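Local structure of sulfur oxidation protein soxB (Thermus thermophilus, 2WDD) at residues Y33-H38 with L261-M266; T133-G138 with W166-E171; V161-W166 with P220-S225; F400-R405 with T425-P430. The protein is a dinuclear manganese thiosulfohydrolase that hydrolyses a sulfur-sulfur bond of a cysteine S-thiosulfonate in the Sox sulfur oxidation pathway. All blocks are in the same frame, centred on the assembly; numbering follows the deposited sequence.

Contact 1. Residues Y33-H38 with L261-M266. With MN (manganese (II) ion), chain G; MN (manganese (II) ion), chain H.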
# COMPACT_ATOMS: atom_id res chain seq x y z
N TYR A 33 10.61 -7.84 8.79
CA TYR A 33 10.22 -7.04 7.65
C TYR A 33 8.81 -6.47 7.73
O TYR A 33 7.86 -7.18 8.04
CB TYR A 33 10.33 -7.95 6.42
CG TYR A 33 9.70 -7.44 5.15
CD1 TYR A 33 10.07 -6.22 4.61
CD2 TYR A 33 8.80 -8.24 4.43
CE1 TYR A 33 9.50 -5.76 3.43
CE2 TYR A 33 8.23 -7.79 3.24
CZ TYR A 33 8.60 -6.55 2.75
OH TYR A 33 8.03 -6.08 1.58
N PHE A 34 8.69 -5.19 7.41
CA PHE A 34 7.37 -4.57 7.30
C PHE A 34 7.48 -3.61 6.12
O PHE A 34 8.58 -3.23 5.72
CB PHE A 34 6.95 -3.84 8.57
CG PHE A 34 7.82 -2.65 8.91
CD1 PHE A 34 7.44 -1.37 8.54
CD2 PHE A 34 9.02 -2.83 9.58
CE1 PHE A 34 8.24 -0.27 8.85
CE2 PHE A 34 9.84 -1.74 9.87
CZ PHE A 34 9.43 -0.46 9.52
N SER A 35 6.35 -3.25 5.53
CA SER A 35 6.38 -2.37 4.38
C SER A 35 5.06 -1.62 4.31
O SER A 35 4.06 -2.01 4.92
CB SER A 35 6.56 -3.19 3.09
OG SER A 35 6.80 -2.37 1.96
N ASP A 36 5.08 -0.53 3.55
CA ASP A 36 3.86 0.21 3.30
C ASP A 36 3.10 0.68 4.54
O ASP A 36 1.86 0.71 4.56
CB ASP A 36 2.95 -0.60 2.36
CG ASP A 36 3.60 -0.80 0.99
OD1 ASP A 36 3.48 0.07 0.12
OD2 ASP A 36 4.34 -1.79 0.83
N LEU A 37 3.86 1.11 5.55
CA LEU A 37 3.26 1.66 6.77
C LEU A 37 2.41 2.89 6.46
O LEU A 37 1.44 3.16 7.16
CB LEU A 37 4.37 2.03 7.75
CG LEU A 37 3.98 2.59 9.12
CD1 LEU A 37 3.14 1.62 9.92
CD2 LEU A 37 5.22 2.97 9.90
N HIS A 38 2.83 3.66 5.46
CA HIS A 38 2.10 4.86 5.07
C HIS A 38 1.83 5.77 6.27
O HIS A 38 0.71 6.25 6.50
CB HIS A 38 0.85 4.52 4.30
CG HIS A 38 1.11 4.09 2.88
ND1 HIS A 38 1.39 4.99 1.87
CD2 HIS A 38 1.17 2.86 2.31
CE1 HIS A 38 1.55 4.34 0.73
NE2 HIS A 38 1.45 3.04 0.98
N LEU A 261 15.00 -6.45 -1.38
CA LEU A 261 14.02 -5.66 -0.60
C LEU A 261 13.39 -4.78 -1.68
O LEU A 261 14.03 -3.85 -2.18
CB LEU A 261 14.75 -4.78 0.42
CG LEU A 261 13.92 -3.87 1.33
CD1 LEU A 261 12.88 -4.66 2.12
CD2 LEU A 261 14.85 -3.12 2.26
N SER A 262 12.20 -5.17 -2.11
CA SER A 262 11.57 -4.58 -3.28
C SER A 262 10.34 -3.71 -3.07
O SER A 262 9.49 -4.01 -2.23
CB SER A 262 11.13 -5.73 -4.19
OG SER A 262 10.66 -5.26 -5.44
N HIS A 263 10.22 -2.70 -3.92
CA HIS A 263 9.01 -1.90 -3.98
C HIS A 263 8.53 -1.89 -5.44
O HIS A 263 7.96 -0.91 -5.90
CB HIS A 263 9.14 -0.48 -3.43
CG HIS A 263 7.84 0.08 -2.95
ND1 HIS A 263 7.49 0.09 -1.61
CD2 HIS A 263 6.76 0.54 -3.63
CE1 HIS A 263 6.25 0.56 -1.50
NE2 HIS A 263 5.80 0.84 -2.70
N ASN A 264 8.72 -3.01 -6.14
CA ASN A 264 8.28 -3.12 -7.53
C ASN A 264 6.79 -3.44 -7.63
O ASN A 264 6.18 -3.16 -8.67
CB ASN A 264 8.98 -4.29 -8.25
CG ASN A 264 10.42 -3.99 -8.62
OD1 ASN A 264 10.76 -2.90 -9.07
ND2 ASN A 264 11.27 -5.03 -8.54
N GLY A 265 6.26 -4.16 -6.64
CA GLY A 265 4.92 -4.73 -6.65
C GLY A 265 5.13 -6.24 -6.77
O GLY A 265 6.02 -6.69 -7.50
N MET A 266 4.34 -7.04 -6.05
CA MET A 266 4.57 -8.48 -6.05
C MET A 266 4.52 -9.22 -7.37
O MET A 266 5.27 -10.18 -7.56
CB MET A 266 3.74 -9.19 -4.98
CG MET A 266 4.30 -10.55 -4.61
SD MET A 266 3.48 -11.25 -3.17
CE MET A 266 1.83 -11.57 -3.77
MN MN G . 2.02 1.45 -0.50
MN MN H . 3.95 1.80 -3.30
O HOH W 1 9.81 -4.49 0.42
O HOH W 2 2.15 1.02 -2.53
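D36 and H263 meet at the dimanganese centre of the metallophosphoesterase-like fold. This is the tight part of the contact. D36 OD1 sits at the edge of the H263 ring, near its plane, 3.2 Å from CE1. The carboxylate and the ring come from opposite directions, their planes 39° apart. Each serves its own metal. D36 OD1 binds one manganese at 2.1 Å, and H38 NE2 binds the same ion. H263 NE2 holds the other at 2.2 Å. A water bridges the two ions, and D132 is a ligand of both. Second-shell bonds hold the ligands. S35 OG donates to D36 OD2 at 2.8 Å, from above the carboxylate plane, and H263 ND1 is bonded to G130 O. The other end is looser, though still buried. There Y33 CE1 touches L261 CD1 at 3.8 Å, and the hydroxyl does not reach the other segment directly. A water spans the gap, 2.7 Å from Y33 OH, and donates to S262 O. The two segments leave the C-terminal ends of strands 29-34 and 257-262, which belong to different sheets. Strand 281-284 adds L283 against both Y33 and L261, while helix 104-120 packs on F34.

Contact 2. Residues T133-G138 with W166-E171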
# COMPACT_ATOMS: atom_id res chain seq x y z
N THR A 133 6.74 4.50 3.64
CA THR A 133 6.75 4.63 5.07
C THR A 133 6.49 6.06 5.53
O THR A 133 5.74 6.29 6.48
CB THR A 133 8.12 4.19 5.63
OG1 THR A 133 8.45 2.90 5.09
CG2 THR A 133 8.11 4.14 7.16
N TRP A 134 7.18 7.00 4.90
CA TRP A 134 7.21 8.38 5.36
C TRP A 134 6.00 9.26 5.17
O TRP A 134 5.93 10.35 5.76
CB TRP A 134 8.38 9.12 4.71
CG TRP A 134 9.75 8.58 5.02
CD1 TRP A 134 10.09 7.65 5.98
CD2 TRP A 134 10.97 9.02 4.43
NE1 TRP A 134 11.46 7.47 5.99
CE2 TRP A 134 12.02 8.30 5.05
CE3 TRP A 134 11.28 9.91 3.40
CZ2 TRP A 134 13.35 8.44 4.66
CZ3 TRP A 134 12.61 10.07 3.03
CH2 TRP A 134 13.63 9.34 3.66
N THR A 135 5.10 8.82 4.30
CA THR A 135 4.00 9.66 3.86
C THR A 135 2.62 9.16 4.21
O THR A 135 2.44 8.04 4.71
CB THR A 135 4.10 9.81 2.32
OG1 THR A 135 4.19 8.51 1.72
CG2 THR A 135 5.36 10.60 1.95
N ASN A 136 1.63 10.00 3.91
CA ASN A 136 0.21 9.65 3.98
C ASN A 136 -0.41 9.44 5.36
O ASN A 136 -1.16 8.49 5.58
CB ASN A 136 -0.08 8.47 3.06
CG ASN A 136 0.66 8.59 1.74
OD1 ASN A 136 1.49 7.75 1.40
ND2 ASN A 136 0.39 9.66 1.01
N SER A 137 -0.15 10.37 6.27
CA SER A 137 -0.74 10.29 7.60
C SER A 137 -0.70 11.68 8.20
O SER A 137 -0.02 12.55 7.68
CB SER A 137 0.03 9.32 8.49
OG SER A 137 1.27 9.89 8.89
N GLY A 138 -1.43 11.87 9.28
CA GLY A 138 -1.44 13.16 9.96
C GLY A 138 -0.04 13.50 10.44
O GLY A 138 0.48 14.59 10.17
N TRP A 166 9.06 9.95 -2.36
CA TRP A 166 9.39 10.99 -3.32
C TRP A 166 8.35 12.09 -3.50
O TRP A 166 8.65 13.10 -4.13
CB TRP A 166 9.79 10.38 -4.65
CG TRP A 166 11.03 9.55 -4.50
CD1 TRP A 166 11.08 8.21 -4.28
CD2 TRP A 166 12.37 10.04 -4.37
NE1 TRP A 166 12.39 7.82 -4.06
CE2 TRP A 166 13.20 8.92 -4.11
CE3 TRP A 166 12.96 11.30 -4.47
CZ2 TRP A 166 14.58 9.02 -3.98
CZ3 TRP A 166 14.34 11.41 -4.30
CH2 TRP A 166 15.13 10.27 -4.08
N THR A 167 7.15 11.89 -2.96
CA THR A 167 6.12 12.93 -3.08
C THR A 167 6.39 14.07 -2.11
O THR A 167 5.66 15.06 -2.09
CB THR A 167 4.68 12.37 -2.96
OG1 THR A 167 4.47 11.84 -1.65
CG2 THR A 167 4.42 11.31 -4.02
N LEU A 168 7.46 13.94 -1.33
CA LEU A 168 7.89 15.01 -0.45
C LEU A 168 8.81 15.94 -1.24
O LEU A 168 9.15 17.03 -0.79
CB LEU A 168 8.66 14.47 0.76
CG LEU A 168 7.83 13.65 1.75
CD1 LEU A 168 8.74 12.97 2.76
CD2 LEU A 168 6.80 14.52 2.46
N GLY A 169 9.23 15.49 -2.42
CA GLY A 169 10.15 16.21 -3.28
C GLY A 169 11.58 15.76 -3.04
O GLY A 169 11.92 15.37 -1.93
N ARG A 170 12.41 15.81 -4.08
CA ARG A 170 13.80 15.37 -3.96
C ARG A 170 14.57 16.06 -2.84
O ARG A 170 15.30 15.41 -2.10
CB ARG A 170 14.54 15.48 -5.29
CG ARG A 170 15.91 14.82 -5.29
CD ARG A 170 16.74 15.30 -6.47
NE ARG A 170 18.09 14.74 -6.47
CZ ARG A 170 18.80 14.52 -7.57
NH1 ARG A 170 20.02 14.01 -7.48
NH2 ARG A 170 18.29 14.82 -8.76
N GLU A 171 14.40 17.37 -2.71
CA GLU A 171 15.09 18.12 -1.66
C GLU A 171 14.80 17.60 -0.26
O GLU A 171 15.72 17.38 0.53
CB GLU A 171 14.77 19.61 -1.75
CG GLU A 171 15.31 20.28 -3.01
CD GLU A 171 15.07 21.78 -3.01
OE1 GLU A 171 15.23 22.41 -1.95
OE2 GLU A 171 14.71 22.32 -4.08
O HOH W 3 1.90 12.12 -0.54
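W134 and T135 pack against L168 where the metal-site loop of the metallophosphoesterase-like domain, after strand 124-129, meets a 3-10 turn leading into helix 170-179. W134 comes first. Its CE3 lies 4.0 Å from L168 CD1, and the two side chains cross at about a right angle. Its NE1 points to another partner, Q152 of helix 146-155. T135 follows, and its two branches divide the work. The methyl CG2 lies 3.9 Å from L168 CG, anti to its own carbonyl carbon, and also touches T167 OG1. The hydroxyl, chi1 53°, turns to the next residue and donates to N136 OD1 at 2.8 Å, from well above the carbonyl plane. A glycine at T135 would probably open a gap beside L168 and leave N136 OD1 without this donor. N136 OD1 also bonds H38 ND1, so the loop supports a manganese ligand from the second shell. S137 then caps the start of helix 138-143. On the opposing segment the turn is closed by G169 N bonding W166 O, and T167 OG1 bonds W164 O. Polar contact between the segments runs through one water: it donates to T167 OG1 at 2.8 Å and accepts a weak bond from N136 ND2 at 3.3 Å.

Contact 3. Residues V161-W166 with P220-S225. With MN (manganese (II) ion), chain H; TBU (tertiary-butyl alcohol), chain E.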
# COMPACT_ATOMS: atom_id res chain seq x y z
N VAL A 161 13.68 1.00 1.27
CA VAL A 161 13.59 1.35 -0.14
C VAL A 161 12.46 2.38 -0.25
O VAL A 161 11.95 2.86 0.78
CB VAL A 161 13.46 0.15 -1.08
CG1 VAL A 161 14.72 -0.72 -0.99
CG2 VAL A 161 12.20 -0.67 -0.78
N SER A 162 12.06 2.74 -1.47
CA SER A 162 11.10 3.83 -1.57
C SER A 162 10.09 3.81 -2.71
O SER A 162 10.23 3.10 -3.69
CB SER A 162 11.90 5.13 -1.71
OG SER A 162 12.47 5.21 -3.01
N HIS A 163 9.09 4.66 -2.54
CA HIS A 163 8.07 4.94 -3.54
C HIS A 163 7.42 6.29 -3.22
O HIS A 163 7.87 7.33 -3.73
CB HIS A 163 7.04 3.83 -3.68
CG HIS A 163 5.86 4.23 -4.53
ND1 HIS A 163 4.67 3.53 -4.52
CD2 HIS A 163 5.68 5.27 -5.38
CE1 HIS A 163 3.81 4.12 -5.33
NE2 HIS A 163 4.40 5.19 -5.86
N TRP A 164 6.41 6.30 -2.34
CA TRP A 164 5.71 7.55 -2.01
C TRP A 164 6.58 8.58 -1.31
O TRP A 164 6.22 9.75 -1.26
CB TRP A 164 4.43 7.29 -1.20
CG TRP A 164 3.27 6.90 -2.07
CD1 TRP A 164 2.96 5.64 -2.51
CD2 TRP A 164 2.23 7.76 -2.54
NE1 TRP A 164 1.81 5.67 -3.27
CE2 TRP A 164 1.34 6.97 -3.30
CE3 TRP A 164 1.99 9.13 -2.42
CZ2 TRP A 164 0.24 7.51 -3.96
CZ3 TRP A 164 0.88 9.66 -3.06
CH2 TRP A 164 0.02 8.85 -3.82
N GLU A 165 7.72 8.15 -0.79
CA GLU A 165 8.66 9.06 -0.15
C GLU A 165 8.95 10.24 -1.07
O GLU A 165 9.07 11.39 -0.62
CB GLU A 165 9.98 8.31 0.06
CG GLU A 165 10.04 7.45 1.32
CD GLU A 165 9.10 6.24 1.33
OE1 GLU A 165 8.83 5.67 0.25
OE2 GLU A 165 8.72 5.84 2.45
N TRP A 166 9.06 9.95 -2.36
CA TRP A 166 9.39 10.99 -3.32
C TRP A 166 8.35 12.09 -3.50
O TRP A 166 8.65 13.10 -4.13
CB TRP A 166 9.79 10.38 -4.65
CG TRP A 166 11.03 9.55 -4.50
CD1 TRP A 166 11.08 8.21 -4.28
CD2 TRP A 166 12.37 10.04 -4.37
NE1 TRP A 166 12.39 7.82 -4.06
CE2 TRP A 166 13.20 8.92 -4.11
CE3 TRP A 166 12.96 11.30 -4.47
CZ2 TRP A 166 14.58 9.02 -3.98
CZ3 TRP A 166 14.34 11.41 -4.30
CH2 TRP A 166 15.13 10.27 -4.08
N PRO A 220 9.49 1.44 -9.83
CA PRO A 220 9.98 1.93 -11.14
C PRO A 220 9.09 2.95 -11.85
O PRO A 220 9.53 3.56 -12.83
CB PRO A 220 10.06 0.65 -11.98
CG PRO A 220 9.16 -0.33 -11.31
CD PRO A 220 9.20 -0.00 -9.85
N TYR A 221 7.87 3.12 -11.37
CA TYR A 221 6.93 4.00 -12.05
C TYR A 221 6.62 5.31 -11.34
O TYR A 221 5.56 5.91 -11.55
CB TYR A 221 5.65 3.22 -12.39
CG TYR A 221 5.95 1.92 -13.09
CD1 TYR A 221 6.56 1.90 -14.34
CD2 TYR A 221 5.66 0.70 -12.48
CE1 TYR A 221 6.84 0.70 -14.98
CE2 TYR A 221 5.93 -0.50 -13.12
CZ TYR A 221 6.52 -0.49 -14.37
OH TYR A 221 6.81 -1.68 -15.00
N VAL A 222 7.56 5.78 -10.53
CA VAL A 222 7.36 7.03 -9.82
C VAL A 222 7.07 8.21 -10.75
O VAL A 222 6.26 9.08 -10.42
CB VAL A 222 8.57 7.33 -8.89
CG1 VAL A 222 8.38 8.65 -8.16
CG2 VAL A 222 8.80 6.19 -7.90
N LYS A 223 7.77 8.28 -11.88
CA LYS A 223 7.61 9.42 -12.77
C LYS A 223 6.23 9.62 -13.39
O LYS A 223 5.76 10.75 -13.53
CB LYS A 223 8.73 9.47 -13.81
CG LYS A 223 10.12 9.47 -13.17
CD LYS A 223 11.20 9.97 -14.13
CE LYS A 223 11.09 11.47 -14.37
NZ LYS A 223 11.69 12.27 -13.27
N VAL A 224 5.54 8.53 -13.72
CA VAL A 224 4.21 8.64 -14.31
C VAL A 224 3.10 8.61 -13.25
O VAL A 224 1.94 8.89 -13.54
CB VAL A 224 3.95 7.55 -15.38
CG1 VAL A 224 4.98 7.64 -16.51
CG2 VAL A 224 3.91 6.16 -14.76
N SER A 225 3.47 8.26 -12.02
CA SER A 225 2.50 8.08 -10.93
C SER A 225 2.30 9.27 -10.01
O SER A 225 1.37 9.27 -9.20
CB SER A 225 2.89 6.86 -10.09
OG SER A 225 2.85 5.69 -10.87
MN MN H . 3.95 1.80 -3.30
O TBU E . 11.91 6.85 -14.42
C TBU E . 11.82 6.70 -15.86
C1 TBU E . 13.12 7.11 -16.51
C2 TBU E . 11.53 5.27 -16.35
C3 TBU E . 10.72 7.62 -16.37
O HOH W 2 2.15 1.02 -2.53
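The H163 ring meets V222 obliquely, its CD2 4.1 Å from CG2. W164 CD1 lies over one face of the imidazole, 3.3 Å above its plane and offset toward the rim. At the ring's nitrogens, ND1 binds a manganese ion at 2.2 Å and NE2 bonds H226. The indole of W166 is held by its edge: NE1 donates to S162 OG at 2.8 Å, with the oxygen close to the ring plane. V222 fits between the two aromatic residues. Its CG1, anti to the backbone N (chi1 180°), reaches W166 CB at 4.2 Å, while CG2 takes the histidine side. S225 OG, at the end of the short helix that carries V222, reaches back to Y221 O at its start, donating at 2.8 Å. K223 lies away from the contact. Its CD lies 3.2 Å from the tertiary-butyl alcohol O; beyond it the chain bends and carries NZ to L234 O. An alanine in place of K223 would probably leave L234 O without this donor and strip CG and CD from the alcohol. The metal-binding loop after strand 159-160 thus packs on helix 222-225, which follows strand 210-217. Helix 266-273 flanks the second segment, with L268 against P220 and Y221.

Contact 4. Residues F400-R405 with T425-P430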
# COMPACT_ATOMS: atom_id res chain seq x y z
N PHE A 400 -14.26 11.13 -9.74
CA PHE A 400 -13.24 10.09 -9.88
C PHE A 400 -12.35 10.07 -8.65
O PHE A 400 -11.63 11.04 -8.39
CB PHE A 400 -12.36 10.36 -11.12
CG PHE A 400 -13.07 10.21 -12.42
CD1 PHE A 400 -12.89 9.07 -13.20
CD2 PHE A 400 -13.89 11.22 -12.91
CE1 PHE A 400 -13.51 8.93 -14.43
CE2 PHE A 400 -14.53 11.08 -14.14
CZ PHE A 400 -14.35 9.93 -14.89
N SER A 401 -12.39 8.97 -7.91
CA SER A 401 -11.57 8.81 -6.71
C SER A 401 -10.41 7.88 -7.02
O SER A 401 -10.58 6.87 -7.70
CB SER A 401 -12.40 8.21 -5.57
OG SER A 401 -13.31 9.17 -5.03
N PRO A 402 -9.21 8.22 -6.51
CA PRO A 402 -8.00 7.43 -6.78
C PRO A 402 -8.02 6.11 -6.02
O PRO A 402 -8.21 6.08 -4.79
CB PRO A 402 -6.89 8.34 -6.26
CG PRO A 402 -7.53 9.12 -5.13
CD PRO A 402 -8.98 9.32 -5.56
N ALA A 403 -7.75 5.04 -6.74
CA ALA A 403 -7.77 3.71 -6.17
C ALA A 403 -6.43 3.32 -5.54
O ALA A 403 -5.88 2.26 -5.86
CB ALA A 403 -8.18 2.69 -7.22
N VAL A 404 -5.94 4.16 -4.64
CA VAL A 404 -4.70 3.85 -3.93
C VAL A 404 -4.96 2.70 -2.96
O VAL A 404 -6.11 2.46 -2.55
CB VAL A 404 -4.13 5.08 -3.20
CG1 VAL A 404 -3.67 6.14 -4.19
CG2 VAL A 404 -5.12 5.64 -2.16
N ARG A 405 -3.90 2.00 -2.60
CA ARG A 405 -4.07 0.89 -1.67
C ARG A 405 -3.81 1.26 -0.22
O ARG A 405 -3.98 0.44 0.68
CB ARG A 405 -3.28 -0.36 -2.09
CG ARG A 405 -3.97 -1.10 -3.25
CD ARG A 405 -3.25 -2.37 -3.69
NE ARG A 405 -3.96 -2.96 -4.82
CZ ARG A 405 -3.72 -4.17 -5.30
NH1 ARG A 405 -4.43 -4.62 -6.33
NH2 ARG A 405 -2.76 -4.92 -4.78
N THR A 425 -6.64 10.53 2.54
CA THR A 425 -6.44 11.52 1.49
C THR A 425 -5.21 12.40 1.66
O THR A 425 -5.12 13.48 1.04
CB THR A 425 -7.70 12.43 1.33
OG1 THR A 425 -7.87 13.23 2.52
CG2 THR A 425 -8.96 11.61 1.08
N GLY A 426 -4.28 11.95 2.50
CA GLY A 426 -3.07 12.69 2.79
C GLY A 426 -2.02 12.69 1.70
O GLY A 426 -0.87 12.31 1.94
N PHE A 427 -2.42 13.08 0.50
CA PHE A 427 -1.47 13.28 -0.61
C PHE A 427 -0.78 14.61 -0.35
O PHE A 427 -1.41 15.54 0.15
CB PHE A 427 -2.23 13.49 -1.93
CG PHE A 427 -3.01 12.30 -2.40
CD1 PHE A 427 -2.50 11.47 -3.39
CD2 PHE A 427 -4.28 12.04 -1.90
CE1 PHE A 427 -3.23 10.37 -3.87
CE2 PHE A 427 -5.01 10.94 -2.35
CZ PHE A 427 -4.47 10.09 -3.31
N THR A 428 0.46 14.76 -0.78
CA THR A 428 1.10 16.08 -0.67
C THR A 428 0.53 16.98 -1.77
O THR A 428 0.82 18.18 -1.80
CB THR A 428 2.62 16.00 -0.81
OG1 THR A 428 2.94 15.30 -2.02
CG2 THR A 428 3.27 15.32 0.42
N TYR A 429 -0.24 16.39 -2.69
CA TYR A 429 -0.91 17.12 -3.79
C TYR A 429 -2.38 16.71 -3.73
O TYR A 429 -2.86 15.96 -4.56
CB TYR A 429 -0.31 16.76 -5.16
CG TYR A 429 -0.13 15.27 -5.44
CD1 TYR A 429 -0.94 14.61 -6.35
CD2 TYR A 429 0.90 14.56 -4.83
CE1 TYR A 429 -0.75 13.26 -6.63
CE2 TYR A 429 1.08 13.19 -5.08
CZ TYR A 429 0.28 12.56 -6.00
OH TYR A 429 0.46 11.23 -6.27
N PRO A 430 -3.09 17.18 -2.69
CA PRO A 430 -4.46 16.75 -2.40
C PRO A 430 -5.57 17.53 -3.10
O PRO A 430 -6.75 17.32 -2.82
CB PRO A 430 -4.55 16.99 -0.89
CG PRO A 430 -3.76 18.28 -0.73
CD PRO A 430 -2.58 18.12 -1.67
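This contact lies in the 5'-nucleotidase C-terminal family region, at the face turned to the metal centre. It joins the loop leaving strand 398-401 to the loop between helix 418-425 and strand 431-438. F427 carries it from one side, P402 and V404 from the other. All the touching is apolar. The phenyl ring reaches across with its far end, CG anti to the carbonyl carbon (chi1 -66°), and CZ is the atom that both partners meet. P402 comes with its ring: CG lies 3.7 Å from F427 CZ and 4.2 Å from F427 CE2. V404 comes with one methyl. Both approach the phenyl obliquely. A403 is the centre of an inverse gamma turn, and this turn separates the two residues that touch F427. G426 is the centre of another, just before F427. F427 is buried, whereas P402 and V404 keep part of their surface open. The W406 ring also meets the phenyl, with planes at about 60°. Within the segment, F427 CD1 lies 3.9 Å above one face of the Y429 ring, offset toward the rim. Y507 of strand 501-507 packs on P402. A bound sulfate ion lies about 4 Å from the V404 side chain (nearest atoms), consistent with a place beside the active-site pocket. V404 CG1 is the methyl that meets the phenyl, 4.1 Å from F427 CZ.

From the N terminus, 33-38 opens the longest loop, which contact 1 closes at 261-266. Contacts 2 and 3 are both nested within it. They cross each other: 133-138 pairs with 166-171, while 161-166 pairs with 220-225, and W166 belongs to both. Contact 4 follows in series and closes a short loop in the C-terminal family region. H38 ND1 bonded to N136 OD1 joins contact 1 to contact 2. Contacts 1 and 3 share a manganese ion and a bridging water. Contact 4 reaches contact 2 through T428 OG1 with T167 O and G426 O with N136 ND2. Its Y429 and F427 touch W164 of contact 3, tying the C-terminal region to the metal-binding loops.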